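Local structure of 2-hydroxyisobutyryl-CoA synthetase (Aquincola tertiaricarbonis, 6HDY) at residues Gln59-His64 and Pro336-Leu341; Ala65-Arg70 and Thr98-Ser103; Thr221-Ile226 and Ala467-Asp472; Glu385-Leu390 and Ser394-Glu399. The protein is an AMP-binding enzyme of the ANL superfamily, built from a large N-terminal domain and a smaller C-terminal domain. One frame throughout, in Å; residues are numbered along the deposited sequence.

Contacts 1 and 2 lie side by side in the large domain, their centres about 10 Å apart. Helices 43-64 and 66-74 follow each other in the chain, and Tyr68 links the two contacts. Contact 1 is buried and purely apolar across its segments; contact 2 is partly buried, with a phenylalanine packing beside a sulfate site. Contacts 3 and 4, about 12 Å apart between centres, involve the C-terminal domain and meet through the salt bridge from Arg469 to Glu399. Contact 4 is internal to that domain and buried, ruled by a tyrosine ring. Contact 3 is a small surface contact between the domains, where polar groups and charges prevail.

Contact 1 of 4, residues Gln59-His64 and Pro336-Leu341; sequences QYAWEH and PMIRLL
Pro336 meets Tyr60 at the rim of the aromatic ring: its CG lies near the ring plane, 4.3 Å from Tyr60 CE2, so the pyrrolidine abuts an edge and does not stack on a face. Tyr60 reaches it because its ring is swung to the far side of CB from its own amide nitrogen (chi1 172°), which brings the end of the ring nearer to the 336-341 segment; beyond the ring, the hydroxyl bonds to the carbonyl of Thr333. The carbonyl O of Pro336 is taken by the hydroxyl of Tyr68, and the same hydroxyl also bonds to the amide of Ile338. One phenol thus serves two polar backbone atoms of the 336-341 segment. Ile338 turns back to the helix, and its CD1 methyl stands 3.5 Å from Ala61 CB. CD1 lies anti to CA about the CB-CG1 bond (chi2 164°), so the arm reaches out to the helix, where the short alanine lets the two methyls come close; Trp72 lies against both. At Arg339 and Leu340, which both face Tyr327, the chain makes a G1 beta bulge on entering strand 340-347, and Arg339 turns to a salt bridge with Glu307. Since no hydrogen bond joins 59-64 to 336-341, the two segments meet through two small apolar touches, proline on ring edge and methyl on methyl, while Pro336 O and the amide of Ile338 find their partner in Tyr68, a residue of the next helix.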
loop_
_atom_site.group_PDB
_atom_site.type_symbol
_atom_site.label_atom_id
_atom_site.label_comp_id
_atom_site.label_asym_id
_atom_site.label_seq_id
_atom_site.Cartn_x
_atom_site.Cartn_y
_atom_site.Cartn_z
ATOM N N GLN A 59 -0.475 -11.851 33.331
ATOM C CA GLN A 59 -1.724 -11.709 34.080
ATOM C C GLN A 59 -2.786 -11.216 33.101
ATOM O O GLN A 59 -3.914 -11.715 33.101
ATOM C CB GLN A 59 -1.558 -10.705 35.229
ATOM C CG GLN A 59 -0.860 -11.278 36.460
ATOM C CD GLN A 59 -0.164 -10.237 37.318
ATOM O OE1 GLN A 59 -0.544 -9.058 37.365
ATOM N NE2 GLN A 59 0.858 -10.664 38.054
ATOM N N TYR A 60 -2.400 -10.275 32.222
ATOM C CA TYR A 60 -3.301 -9.733 31.209
ATOM C C TYR A 60 -3.766 -10.844 30.256
ATOM O O TYR A 60 -4.950 -10.937 29.998
ATOM C CB TYR A 60 -2.667 -8.526 30.480
ATOM C CG TYR A 60 -3.491 -8.047 29.294
ATOM C CD1 TYR A 60 -4.572 -7.181 29.471
ATOM C CD2 TYR A 60 -3.206 -8.481 27.999
ATOM C CE1 TYR A 60 -5.326 -6.740 28.386
ATOM C CE2 TYR A 60 -3.976 -8.070 26.915
ATOM C CZ TYR A 60 -5.034 -7.200 27.113
ATOM O OH TYR A 60 -5.806 -6.829 26.040
ATOM N N ALA A 61 -2.843 -11.707 29.783
ATOM C CA ALA A 61 -3.153 -12.803 28.854
ATOM C C ALA A 61 -4.004 -13.884 29.512
ATOM O O ALA A 61 -4.932 -14.390 28.901
ATOM C CB ALA A 61 -1.875 -13.393 28.294
ATOM N N TRP A 62 -3.719 -14.208 30.780
ATOM C CA TRP A 62 -4.495 -15.180 31.564
ATOM C C TRP A 62 -5.946 -14.741 31.690
ATOM O O TRP A 62 -6.852 -15.575 31.678
ATOM C CB TRP A 62 -3.892 -15.286 32.958
ATOM C CG TRP A 62 -4.534 -16.285 33.866
ATOM C CD1 TRP A 62 -5.483 -16.042 34.818
ATOM C CD2 TRP A 62 -4.170 -17.662 34.002
ATOM N NE1 TRP A 62 -5.749 -17.190 35.529
ATOM C CE2 TRP A 62 -4.935 -18.195 35.069
ATOM C CE3 TRP A 62 -3.273 -18.506 33.319
ATOM C CZ2 TRP A 62 -4.830 -19.535 35.470
ATOM C CZ3 TRP A 62 -3.177 -19.834 33.709
ATOM C CH2 TRP A 62 -3.950 -20.338 34.771
ATOM N N GLU A 63 -6.156 -13.428 31.817
ATOM C CA GLU A 63 -7.476 -12.822 31.970
ATOM C C GLU A 63 -8.263 -12.723 30.673
ATOM O O GLU A 63 -9.481 -12.878 30.715
ATOM C CB GLU A 63 -7.332 -11.411 32.579
ATOM C CG GLU A 63 -8.522 -10.948 33.402
ATOM C CD GLU A 63 -8.787 -11.776 34.642
ATOM O OE1 GLU A 63 -7.810 -12.251 35.269
ATOM O OE2 GLU A 63 -9.980 -11.963 34.979
ATOM N N HIS A 64 -7.594 -12.423 29.532
ATOM C CA HIS A 64 -8.291 -12.146 28.272
ATOM C C HIS A 64 -8.101 -13.152 27.140
ATOM O O HIS A 64 -8.849 -13.121 26.168
ATOM C CB HIS A 64 -7.884 -10.750 27.793
ATOM C CG HIS A 64 -8.331 -9.670 28.725
ATOM N ND1 HIS A 64 -7.425 -8.938 29.463
ATOM C CD2 HIS A 64 -9.578 -9.282 29.061
ATOM C CE1 HIS A 64 -8.148 -8.111 30.203
ATOM N NE2 HIS A 64 -9.443 -8.277 29.989
ATOM N N PRO A 336 -1.290 -10.403 21.832
ATOM C CA PRO A 336 0.067 -10.353 22.410
ATOM C C PRO A 336 0.766 -11.699 22.276
ATOM O O PRO A 336 0.157 -12.746 22.487
ATOM C CB PRO A 336 -0.167 -9.942 23.870
ATOM C CG PRO A 336 -1.541 -10.402 24.181
ATOM C CD PRO A 336 -2.327 -10.311 22.888
ATOM N N MET A 337 2.008 -11.662 21.859
ATOM C CA MET A 337 2.827 -12.856 21.674
ATOM C C MET A 337 3.708 -13.052 22.892
ATOM O O MET A 337 4.482 -12.157 23.241
ATOM C CB MET A 337 3.709 -12.743 20.419
ATOM C CG MET A 337 2.977 -12.760 19.091
ATOM S SD MET A 337 1.937 -14.176 18.680
ATOM C CE MET A 337 2.747 -15.439 19.307
ATOM N N ILE A 338 3.543 -14.193 23.572
ATOM C CA ILE A 338 4.319 -14.502 24.772
ATOM C C ILE A 338 5.153 -15.740 24.507
ATOM O O ILE A 338 4.642 -16.860 24.470
ATOM C CB ILE A 338 3.470 -14.593 26.081
ATOM C CG1 ILE A 338 2.562 -13.352 26.243
ATOM C CG2 ILE A 338 4.384 -14.767 27.302
ATOM C CD1 ILE A 338 1.478 -13.509 27.225
ATOM N N ARG A 339 6.445 -15.515 24.328
ATOM C CA ARG A 339 7.437 -16.537 24.037
ATOM C C ARG A 339 7.138 -17.215 22.703
ATOM O O ARG A 339 7.045 -18.433 22.622
ATOM C CB ARG A 339 7.633 -17.523 25.224
ATOM C CG ARG A 339 8.568 -16.923 26.241
ATOM C CD ARG A 339 8.848 -17.745 27.477
ATOM N NE ARG A 339 9.247 -19.127 27.221
ATOM C CZ ARG A 339 10.489 -19.543 26.995
ATOM N NH1 ARG A 339 11.487 -18.670 26.912
ATOM N NH2 ARG A 339 10.740 -20.831 26.825
ATOM N N LEU A 340 6.995 -16.412 21.642
ATOM C CA LEU A 340 6.820 -16.973 20.298
ATOM C C LEU A 340 8.182 -17.417 19.757
ATOM O O LEU A 340 9.152 -16.647 19.766
ATOM C CB LEU A 340 6.126 -16.005 19.311
ATOM C CG LEU A 340 6.029 -16.406 17.808
ATOM C CD1 LEU A 340 5.058 -17.576 17.594
ATOM C CD2 LEU A 340 5.614 -15.209 16.942
ATOM N N LEU A 341 8.232 -18.684 19.322
ATOM C CA LEU A 341 9.394 -19.323 18.728
ATOM C C LEU A 341 9.539 -18.800 17.277
ATOM O O LEU A 341 8.607 -18.921 16.490
ATOM C CB LEU A 341 9.211 -20.857 18.773
ATOM C CG LEU A 341 10.256 -21.728 18.045
ATOM C CD1 LEU A 341 11.653 -21.519 18.618
ATOM C CD2 LEU A 341 9.884 -23.200 18.136
#

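Contact 2 of 4, residues Ala65-Arg70 and Thr98-Ser103; sequences APFYRR and TDLRES. With SO4 (sulfate ion), chain D.
The Phe67 ring projects toward helix 97-106 and meets three of its residues. CZ touches Asp99 CB at 4.0 Å and Leu100 CD1 at 4.1 Å, while CD1 approaches Ser103 OG at 3.8 Å. CG points away from the amide nitrogen (chi1 167°), and the phenyl is long enough to span the gap between the helices. Beside it sits a sulfate ion, probably from the crystallisation liquor, whose O4 lies near the ring plane. Arg70 grips the ion from one helix: NE donates to O3 at 2.8 Å (149°) and NH2 to O1 at 3.0 Å, a two-point hold suited to a flat guanidinium. From the other helix Ser103 OG donates to the same O1 at 3.0 Å. In the next shell, Pro66 O lies over a face of the guanidinium, 3.3 Å above its plane. Asp112 takes part twice, bridging to Arg70 NH2 through its carboxylate and bonding to Ser103 OG through its amide, and Asp99 OD2 is held by Lys96 N. The axes of segments 66-70 and 98-103, parts of helices 66-74 and 97-106, approach to 11.8 Å at 122°; Tyr113, edge-to-face with Phe67, packs from the adjoining loop, and helix 43-64 comes just before.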
loop_
_atom_site.group_PDB
_atom_site.type_symbol
_atom_site.label_atom_id
_atom_site.label_comp_id
_atom_site.label_asym_id
_atom_site.label_seq_id
_atom_site.Cartn_x
_atom_site.Cartn_y
_atom_site.Cartn_z
ATOM N N ALA A 65 -7.127 -14.042 27.255
ATOM C CA ALA A 65 -6.835 -15.018 26.207
ATOM C C ALA A 65 -7.031 -16.468 26.650
ATOM O O ALA A 65 -6.143 -17.031 27.290
ATOM C CB ALA A 65 -5.426 -14.813 25.670
ATOM N N PRO A 66 -8.131 -17.136 26.242
ATOM C CA PRO A 66 -8.280 -18.560 26.593
ATOM C C PRO A 66 -7.215 -19.437 25.925
ATOM O O PRO A 66 -6.971 -20.531 26.402
ATOM C CB PRO A 66 -9.714 -18.900 26.143
ATOM C CG PRO A 66 -10.385 -17.586 25.932
ATOM C CD PRO A 66 -9.305 -16.650 25.489
ATOM N N PHE A 67 -6.554 -18.939 24.858
ATOM C CA PHE A 67 -5.461 -19.631 24.173
ATOM C C PHE A 67 -4.311 -19.802 25.146
ATOM O O PHE A 67 -3.794 -20.909 25.269
ATOM C CB PHE A 67 -4.992 -18.839 22.927
ATOM C CG PHE A 67 -3.681 -19.314 22.342
ATOM C CD1 PHE A 67 -3.628 -20.447 21.540
ATOM C CD2 PHE A 67 -2.492 -18.649 22.626
ATOM C CE1 PHE A 67 -2.407 -20.913 21.037
ATOM C CE2 PHE A 67 -1.278 -19.113 22.116
ATOM C CZ PHE A 67 -1.247 -20.241 21.321
ATOM N N TYR A 68 -3.894 -18.699 25.817
ATOM C CA TYR A 68 -2.840 -18.725 26.818
ATOM C C TYR A 68 -3.281 -19.441 28.084
ATOM O O TYR A 68 -2.503 -20.221 28.614
ATOM C CB TYR A 68 -2.321 -17.320 27.129
ATOM C CG TYR A 68 -1.476 -16.769 26.010
ATOM C CD1 TYR A 68 -0.233 -17.326 25.708
ATOM C CD2 TYR A 68 -1.915 -15.696 25.242
ATOM C CE1 TYR A 68 0.531 -16.852 24.647
ATOM C CE2 TYR A 68 -1.143 -15.194 24.194
ATOM C CZ TYR A 68 0.085 -15.772 23.907
ATOM O OH TYR A 68 0.849 -15.293 22.877
ATOM N N ARG A 69 -4.523 -19.226 28.544
ATOM C CA ARG A 69 -5.063 -19.917 29.731
ATOM C C ARG A 69 -4.998 -21.455 29.547
ATOM O O ARG A 69 -4.491 -22.138 30.435
ATOM C CB ARG A 69 -6.487 -19.420 30.078
ATOM C CG ARG A 69 -7.164 -20.156 31.237
ATOM C CD ARG A 69 -6.953 -19.532 32.615
ATOM N NE ARG A 69 -7.520 -18.186 32.696
ATOM C CZ ARG A 69 -8.717 -17.887 33.194
ATOM N NH1 ARG A 69 -9.478 -18.836 33.733
ATOM N NH2 ARG A 69 -9.153 -16.637 33.177
ATOM N N ARG A 70 -5.425 -21.970 28.360
ATOM C CA ARG A 70 -5.400 -23.400 28.010
ATOM C C ARG A 70 -3.987 -23.947 27.859
ATOM O O ARG A 70 -3.693 -25.023 28.386
ATOM C CB ARG A 70 -6.177 -23.670 26.715
ATOM C CG ARG A 70 -7.666 -23.915 26.923
ATOM C CD ARG A 70 -8.349 -24.287 25.614
ATOM N NE ARG A 70 -8.222 -23.233 24.599
ATOM C CZ ARG A 70 -9.099 -22.249 24.426
ATOM N NH1 ARG A 70 -10.185 -22.173 25.190
ATOM N NH2 ARG A 70 -8.900 -21.333 23.489
ATOM N N THR A 98 2.234 -22.779 14.149
ATOM C CA THR A 98 1.208 -23.808 13.965
ATOM C C THR A 98 0.116 -23.691 15.060
ATOM O O THR A 98 -1.048 -23.988 14.772
ATOM C CB THR A 98 1.826 -25.221 13.965
ATOM O OG1 THR A 98 2.400 -25.482 15.243
ATOM C CG2 THR A 98 2.886 -25.406 12.887
ATOM N N ASP A 99 0.489 -23.235 16.300
ATOM C CA ASP A 99 -0.471 -23.062 17.401
ATOM C C ASP A 99 -1.416 -21.905 17.115
ATOM O O ASP A 99 -2.594 -22.002 17.402
ATOM C CB ASP A 99 0.248 -22.862 18.760
ATOM C CG ASP A 99 1.166 -24.005 19.171
ATOM O OD1 ASP A 99 0.829 -25.177 18.872
ATOM O OD2 ASP A 99 2.189 -23.736 19.830
ATOM N N LEU A 100 -0.898 -20.827 16.507
ATOM C CA LEU A 100 -1.674 -19.646 16.130
ATOM C C LEU A 100 -2.722 -19.987 15.055
ATOM O O LEU A 100 -3.873 -19.550 15.148
ATOM C CB LEU A 100 -0.705 -18.568 15.610
ATOM C CG LEU A 100 -0.162 -17.534 16.600
ATOM C CD1 LEU A 100 -0.368 -17.929 18.068
ATOM C CD2 LEU A 100 1.250 -17.161 16.264
ATOM N N ARG A 101 -2.306 -20.784 14.048
ATOM C CA ARG A 101 -3.145 -21.247 12.945
ATOM C C ARG A 101 -4.327 -22.038 13.500
ATOM O O ARG A 101 -5.477 -21.748 13.152
ATOM C CB ARG A 101 -2.323 -22.097 11.949
ATOM C CG ARG A 101 -1.383 -21.291 11.062
ATOM C CD ARG A 101 -0.512 -22.175 10.173
ATOM N NE ARG A 101 0.808 -21.577 9.957
ATOM C CZ ARG A 101 1.959 -22.243 10.015
ATOM N NH1 ARG A 101 1.968 -23.547 10.264
ATOM N NH2 ARG A 101 3.111 -21.612 9.814
ATOM N N GLU A 102 -4.049 -23.006 14.394
ATOM C CA GLU A 102 -5.074 -23.857 15.024
ATOM C C GLU A 102 -6.079 -23.034 15.837
ATOM O O GLU A 102 -7.285 -23.250 15.715
ATOM C CB GLU A 102 -4.423 -24.953 15.874
ATOM C CG GLU A 102 -3.751 -26.036 15.041
ATOM C CD GLU A 102 -2.760 -26.942 15.748
ATOM O OE1 GLU A 102 -2.618 -26.846 16.992
ATOM O OE2 GLU A 102 -2.121 -27.759 15.046
ATOM N N SER A 103 -5.577 -22.042 16.601
ATOM C CA SER A 103 -6.391 -21.127 17.411
ATOM C C SER A 103 -7.322 -20.287 16.514
ATOM O O SER A 103 -8.478 -20.066 16.863
ATOM C CB SER A 103 -5.493 -20.225 18.250
ATOM O OG SER A 103 -6.283 -19.398 19.088
HETATM S S SO4 D . -6.818 -22.923 20.861
HETATM O O1 SO4 D . -7.359 -21.545 20.952
HETATM O O2 SO4 D . -7.714 -23.786 20.076
HETATM O O3 SO4 D . -6.678 -23.457 22.231
HETATM O O4 SO4 D . -5.490 -22.956 20.214
#

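Contact 3 of 4, residues Thr221-Ile226 and Ala467-Asp472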
loop_
_atom_site.group_PDB
_atom_site.type_symbol
_atom_site.label_atom_id
_atom_site.label_comp_id
_atom_site.label_asym_id
_atom_site.label_seq_id
_atom_site.Cartn_x
_atom_site.Cartn_y
_atom_site.Cartn_z
ATOM N N THR A 221 13.332 -4.410 1.324
ATOM C CA THR A 221 14.146 -5.626 1.512
ATOM C C THR A 221 15.544 -5.393 0.951
ATOM O O THR A 221 15.680 -4.611 -0.007
ATOM C CB THR A 221 13.529 -6.893 0.868
ATOM O OG1 THR A 221 13.463 -6.743 -0.558
ATOM C CG2 THR A 221 12.163 -7.296 1.485
ATOM N N PRO A 222 16.597 -6.059 1.504
ATOM C CA PRO A 222 17.947 -5.901 0.921
ATOM C C PRO A 222 17.996 -6.299 -0.553
ATOM O O PRO A 222 18.745 -5.691 -1.304
ATOM C CB PRO A 222 18.832 -6.801 1.795
ATOM C CG PRO A 222 18.027 -7.081 3.030
ATOM C CD PRO A 222 16.600 -7.032 2.617
ATOM N N SER A 223 17.160 -7.291 -0.968
ATOM C CA SER A 223 17.013 -7.772 -2.353
ATOM C C SER A 223 16.501 -6.657 -3.251
ATOM O O SER A 223 17.035 -6.474 -4.342
ATOM C CB SER A 223 16.028 -8.937 -2.431
ATOM O OG SER A 223 16.594 -10.096 -1.860
ATOM N N TYR A 224 15.453 -5.943 -2.808
ATOM C CA TYR A 224 14.892 -4.846 -3.588
ATOM C C TYR A 224 15.889 -3.730 -3.842
ATOM O O TYR A 224 15.972 -3.260 -4.975
ATOM C CB TYR A 224 13.594 -4.286 -2.998
ATOM C CG TYR A 224 12.896 -3.361 -3.974
ATOM C CD1 TYR A 224 12.917 -3.618 -5.346
ATOM C CD2 TYR A 224 12.196 -2.250 -3.533
ATOM C CE1 TYR A 224 12.248 -2.794 -6.246
ATOM C CE2 TYR A 224 11.546 -1.403 -4.430
ATOM C CZ TYR A 224 11.572 -1.682 -5.784
ATOM O OH TYR A 224 10.925 -0.870 -6.677
ATOM N N ALA A 225 16.642 -3.310 -2.813
ATOM C CA ALA A 225 17.679 -2.291 -2.969
ATOM C C ALA A 225 18.685 -2.678 -4.114
ATOM O O ALA A 225 18.989 -1.847 -4.966
ATOM C CB ALA A 225 18.409 -2.115 -1.659
ATOM N N ILE A 226 19.117 -3.949 -4.171
ATOM C CA ILE A 226 20.009 -4.431 -5.223
ATOM C C ILE A 226 19.317 -4.321 -6.585
ATOM O O ILE A 226 19.914 -3.769 -7.518
ATOM C CB ILE A 226 20.600 -5.858 -4.941
ATOM C CG1 ILE A 226 21.683 -5.795 -3.844
ATOM C CG2 ILE A 226 21.215 -6.495 -6.218
ATOM C CD1 ILE A 226 21.588 -6.894 -2.857
ATOM N N ALA A 467 13.957 -12.723 -1.494
ATOM C CA ALA A 467 14.613 -13.597 -2.458
ATOM C C ALA A 467 14.444 -15.094 -2.081
ATOM O O ALA A 467 14.840 -15.513 -0.989
ATOM C CB ALA A 467 16.086 -13.233 -2.572
ATOM N N ARG A 468 13.835 -15.882 -2.988
ATOM C CA ARG A 468 13.635 -17.328 -2.800
ATOM C C ARG A 468 14.607 -18.023 -3.758
ATOM O O ARG A 468 14.280 -18.267 -4.926
ATOM C CB ARG A 468 12.168 -17.751 -3.045
ATOM C CG ARG A 468 11.081 -16.816 -2.478
ATOM C CD ARG A 468 10.903 -16.889 -0.967
ATOM N NE ARG A 468 9.700 -16.162 -0.541
ATOM C CZ ARG A 468 9.424 -15.809 0.713
ATOM N NH1 ARG A 468 10.275 -16.090 1.695
ATOM N NH2 ARG A 468 8.302 -15.160 0.994
ATOM N N ARG A 469 15.836 -18.255 -3.280
ATOM C CA ARG A 469 16.917 -18.796 -4.121
ATOM C C ARG A 469 17.049 -20.311 -4.089
ATOM O O ARG A 469 17.753 -20.866 -4.929
ATOM C CB ARG A 469 18.267 -18.122 -3.802
ATOM C CG ARG A 469 18.254 -16.668 -4.238
ATOM C CD ARG A 469 19.610 -16.006 -4.181
ATOM N NE ARG A 469 19.503 -14.617 -4.633
ATOM C CZ ARG A 469 19.461 -13.563 -3.828
ATOM N NH1 ARG A 469 19.573 -13.715 -2.515
ATOM N NH2 ARG A 469 19.325 -12.345 -4.330
ATOM N N VAL A 470 16.352 -20.989 -3.162
ATOM C CA VAL A 470 16.428 -22.444 -3.092
ATOM C C VAL A 470 15.285 -23.091 -3.868
ATOM O O VAL A 470 14.117 -22.753 -3.657
ATOM C CB VAL A 470 16.562 -22.969 -1.647
ATOM C CG1 VAL A 470 16.542 -24.494 -1.618
ATOM C CG2 VAL A 470 17.839 -22.450 -1.006
ATOM N N ILE A 471 15.652 -23.990 -4.804
ATOM C CA ILE A 471 14.744 -24.806 -5.608
ATOM C C ILE A 471 14.963 -26.201 -5.033
ATOM O O ILE A 471 16.032 -26.781 -5.241
ATOM C CB ILE A 471 15.037 -24.726 -7.136
ATOM C CG1 ILE A 471 15.082 -23.266 -7.629
ATOM C CG2 ILE A 471 13.995 -25.532 -7.925
ATOM C CD1 ILE A 471 15.884 -23.073 -8.920
ATOM N N ASP A 472 13.991 -26.688 -4.233
ATOM C CA ASP A 472 14.052 -27.944 -3.484
ATOM C C ASP A 472 13.408 -29.168 -4.212
ATOM O O ASP A 472 13.174 -30.197 -3.582
ATOM C CB ASP A 472 13.446 -27.711 -2.078
ATOM C CG ASP A 472 13.236 -28.950 -1.218
ATOM O OD1 ASP A 472 14.234 -29.647 -0.926
ATOM O OD2 ASP A 472 12.068 -29.266 -0.906
#
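This contact belongs to the junction between the two domains of an ANL enzyme, where the N-terminal end of helix 222-234 faces the chain leading into strand 470-471. Across it Ser223 OG approaches Ala467 CB to 3.3 Å, a close touch of a hydroxyl on a methyl, with no hydrogen bond between the segments. The two residues are tied through a third: the carboxylate of Glu252 bonds to Ser223 OG with OE2 and to Ala467 N with OE1. Each carboxylate oxygen thus holds one side of the junction. Serine suits a place where a small hydroxyl must reach that acid, and alanine offers a small methyl on which both the serine hydroxyl and the Arg469 guanidinium can rest. The helix start is itself ordered by Thr221, the N-cap, whose OG1 accepts from Tyr224 N at 3.1 Å (156°); the same hydroxyl also bonds to Phe465 O, again joining the domains. Arg469 comes back over the same alanine. Its aliphatic arm is extended through chi2 and chi3 (-170° and 179°), which places the guanidinium over Ala467, with Ala467 CB 3.4 Å from its plane and offset toward the rim. Its NH2 makes a salt bridge to Glu399 OE2, while Ser223 OG stays 4.3 Å from Arg469 NH2. Such a small, polar contact is in keeping with the interdomain seam of ANL enzymes, whose C-terminal domain is known to adopt different orientations on the N-terminal one.

Contact 4 of 4, residues Glu385-Leu390 and Ser394-Glu399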
loop_
_atom_site.group_PDB
_atom_site.type_symbol
_atom_site.label_atom_id
_atom_site.label_comp_id
_atom_site.label_asym_id
_atom_site.label_seq_id
_atom_site.Cartn_x
_atom_site.Cartn_y
_atom_site.Cartn_z
ATOM N N GLU A 385 24.866 -18.198 3.503
ATOM C CA GLU A 385 26.326 -18.431 3.472
ATOM C C GLU A 385 26.830 -18.445 2.019
ATOM O O GLU A 385 27.890 -17.895 1.733
ATOM C CB GLU A 385 26.696 -19.729 4.198
ATOM C CG GLU A 385 26.397 -19.719 5.696
ATOM C CD GLU A 385 26.504 -21.068 6.391
ATOM O OE1 GLU A 385 26.024 -22.073 5.823
ATOM O OE2 GLU A 385 27.039 -21.114 7.522
ATOM N N ILE A 386 26.015 -19.014 1.104
ATOM C CA ILE A 386 26.254 -19.079 -0.344
ATOM C C ILE A 386 26.130 -17.678 -0.948
ATOM O O ILE A 386 26.993 -17.267 -1.727
ATOM C CB ILE A 386 25.319 -20.123 -1.014
ATOM C CG1 ILE A 386 25.729 -21.552 -0.593
ATOM C CG2 ILE A 386 25.278 -19.969 -2.552
ATOM C CD1 ILE A 386 24.625 -22.554 -0.616
ATOM N N ASP A 387 25.061 -16.941 -0.560
ATOM C CA ASP A 387 24.808 -15.573 -0.994
ATOM C C ASP A 387 25.985 -14.686 -0.613
ATOM O O ASP A 387 26.450 -13.934 -1.459
ATOM C CB ASP A 387 23.508 -15.040 -0.357
ATOM C CG ASP A 387 23.017 -13.727 -0.926
ATOM O OD1 ASP A 387 23.094 -13.551 -2.160
ATOM O OD2 ASP A 387 22.511 -12.894 -0.146
ATOM N N ALA A 388 26.493 -14.805 0.643
ATOM C CA ALA A 388 27.627 -14.051 1.166
ATOM C C ALA A 388 28.920 -14.314 0.385
ATOM O O ALA A 388 29.609 -13.355 0.029
ATOM C CB ALA A 388 27.840 -14.362 2.641
ATOM N N ALA A 389 29.237 -15.603 0.107
ATOM C CA ALA A 389 30.464 -15.987 -0.597
ATOM C C ALA A 389 30.465 -15.474 -2.032
ATOM O O ALA A 389 31.475 -14.923 -2.472
ATOM C CB ALA A 389 30.642 -17.497 -0.570
ATOM N N LEU A 390 29.320 -15.598 -2.737
ATOM C CA LEU A 390 29.193 -15.134 -4.119
ATOM C C LEU A 390 29.272 -13.614 -4.279
ATOM O O LEU A 390 29.913 -13.138 -5.220
ATOM C CB LEU A 390 27.912 -15.657 -4.770
ATOM C CG LEU A 390 27.824 -17.144 -5.084
ATOM C CD1 LEU A 390 26.521 -17.439 -5.709
ATOM C CD2 LEU A 390 28.925 -17.594 -6.056
ATOM N N SER A 394 34.053 -10.194 -7.480
ATOM C CA SER A 394 33.921 -9.104 -8.465
ATOM C C SER A 394 33.207 -9.516 -9.772
ATOM O O SER A 394 32.526 -8.673 -10.374
ATOM C CB SER A 394 35.283 -8.458 -8.765
ATOM O OG SER A 394 36.290 -9.391 -9.132
ATOM N N GLY A 395 33.377 -10.782 -10.177
ATOM C CA GLY A 395 32.804 -11.366 -11.389
ATOM C C GLY A 395 31.375 -11.865 -11.282
ATOM O O GLY A 395 30.761 -12.207 -12.298
ATOM N N TYR A 396 30.831 -11.926 -10.053
ATOM C CA TYR A 396 29.454 -12.369 -9.783
ATOM C C TYR A 396 28.404 -11.339 -10.295
ATOM O O TYR A 396 28.526 -10.150 -10.011
ATOM C CB TYR A 396 29.304 -12.660 -8.287
ATOM C CG TYR A 396 27.892 -12.945 -7.822
ATOM C CD1 TYR A 396 27.247 -14.130 -8.171
ATOM C CD2 TYR A 396 27.211 -12.044 -7.007
ATOM C CE1 TYR A 396 25.961 -14.411 -7.720
ATOM C CE2 TYR A 396 25.929 -12.321 -6.539
ATOM C CZ TYR A 396 25.310 -13.510 -6.893
ATOM O OH TYR A 396 24.029 -13.767 -6.474
ATOM N N GLY A 397 27.417 -11.826 -11.058
ATOM C CA GLY A 397 26.374 -11.044 -11.726
ATOM C C GLY A 397 25.207 -10.511 -10.914
ATOM O O GLY A 397 24.387 -9.758 -11.455
ATOM N N GLY A 398 25.122 -10.875 -9.632
ATOM C CA GLY A 398 24.059 -10.373 -8.762
ATOM C C GLY A 398 22.931 -11.339 -8.460
ATOM O O GLY A 398 22.098 -11.048 -7.606
ATOM N N GLU A 399 22.887 -12.487 -9.153
ATOM C CA GLU A 399 21.878 -13.518 -8.923
ATOM C C GLU A 399 22.422 -14.908 -9.062
ATOM O O GLU A 399 23.436 -15.133 -9.752
ATOM C CB GLU A 399 20.605 -13.346 -9.784
ATOM C CG GLU A 399 19.497 -12.528 -9.108
ATOM C CD GLU A 399 19.033 -12.969 -7.731
ATOM O OE1 GLU A 399 19.193 -14.163 -7.384
ATOM O OE2 GLU A 399 18.492 -12.113 -6.998
HETATM O O HOH W 1 22.885 -12.350 -4.474
#
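Helix 383-391 runs into a short turn and returns as strand 396-397, bringing Leu390 and Tyr396 to a CA-CA distance of 6.3 Å. The chain bends sharply at Gly398, whose positive phi (104°) would push a beta carbon into the carbonyl O of Gly397, explaining the glycine. Leu390 lies across the phenol at about a right angle. Its CB sits over one face in a CH-pi contact, 3.8 Å from the ring centroid and 13° off the normal, and its CD1 methyl reaches Tyr396 CE1 at 3.7 Å. The carbonyl O of Leu390 also comes within 3.2 Å of Tyr396 CB. On the opposite face the amide of Gly398 lies toward the rim, sandwiching the ring. With CG anti to the backbone N (chi1 172°), Tyr396 sends its hydroxyl past Leu390 toward Asp387. The polar ends, 4.4 Å apart from Asp387 OD1 to Tyr396 OH, are joined by a water in the ring plane: it donates to OD1 at 2.6 Å and bonds to the hydroxyl at 2.7 Å. The hydroxyl also bonds to His400 ND1. Around the pair, Leu390 packs on Val417 of strand 413-419 and Val442 of helix 428-446, Tyr396 on Val417, and Asp387 on His400 of strand 399-403.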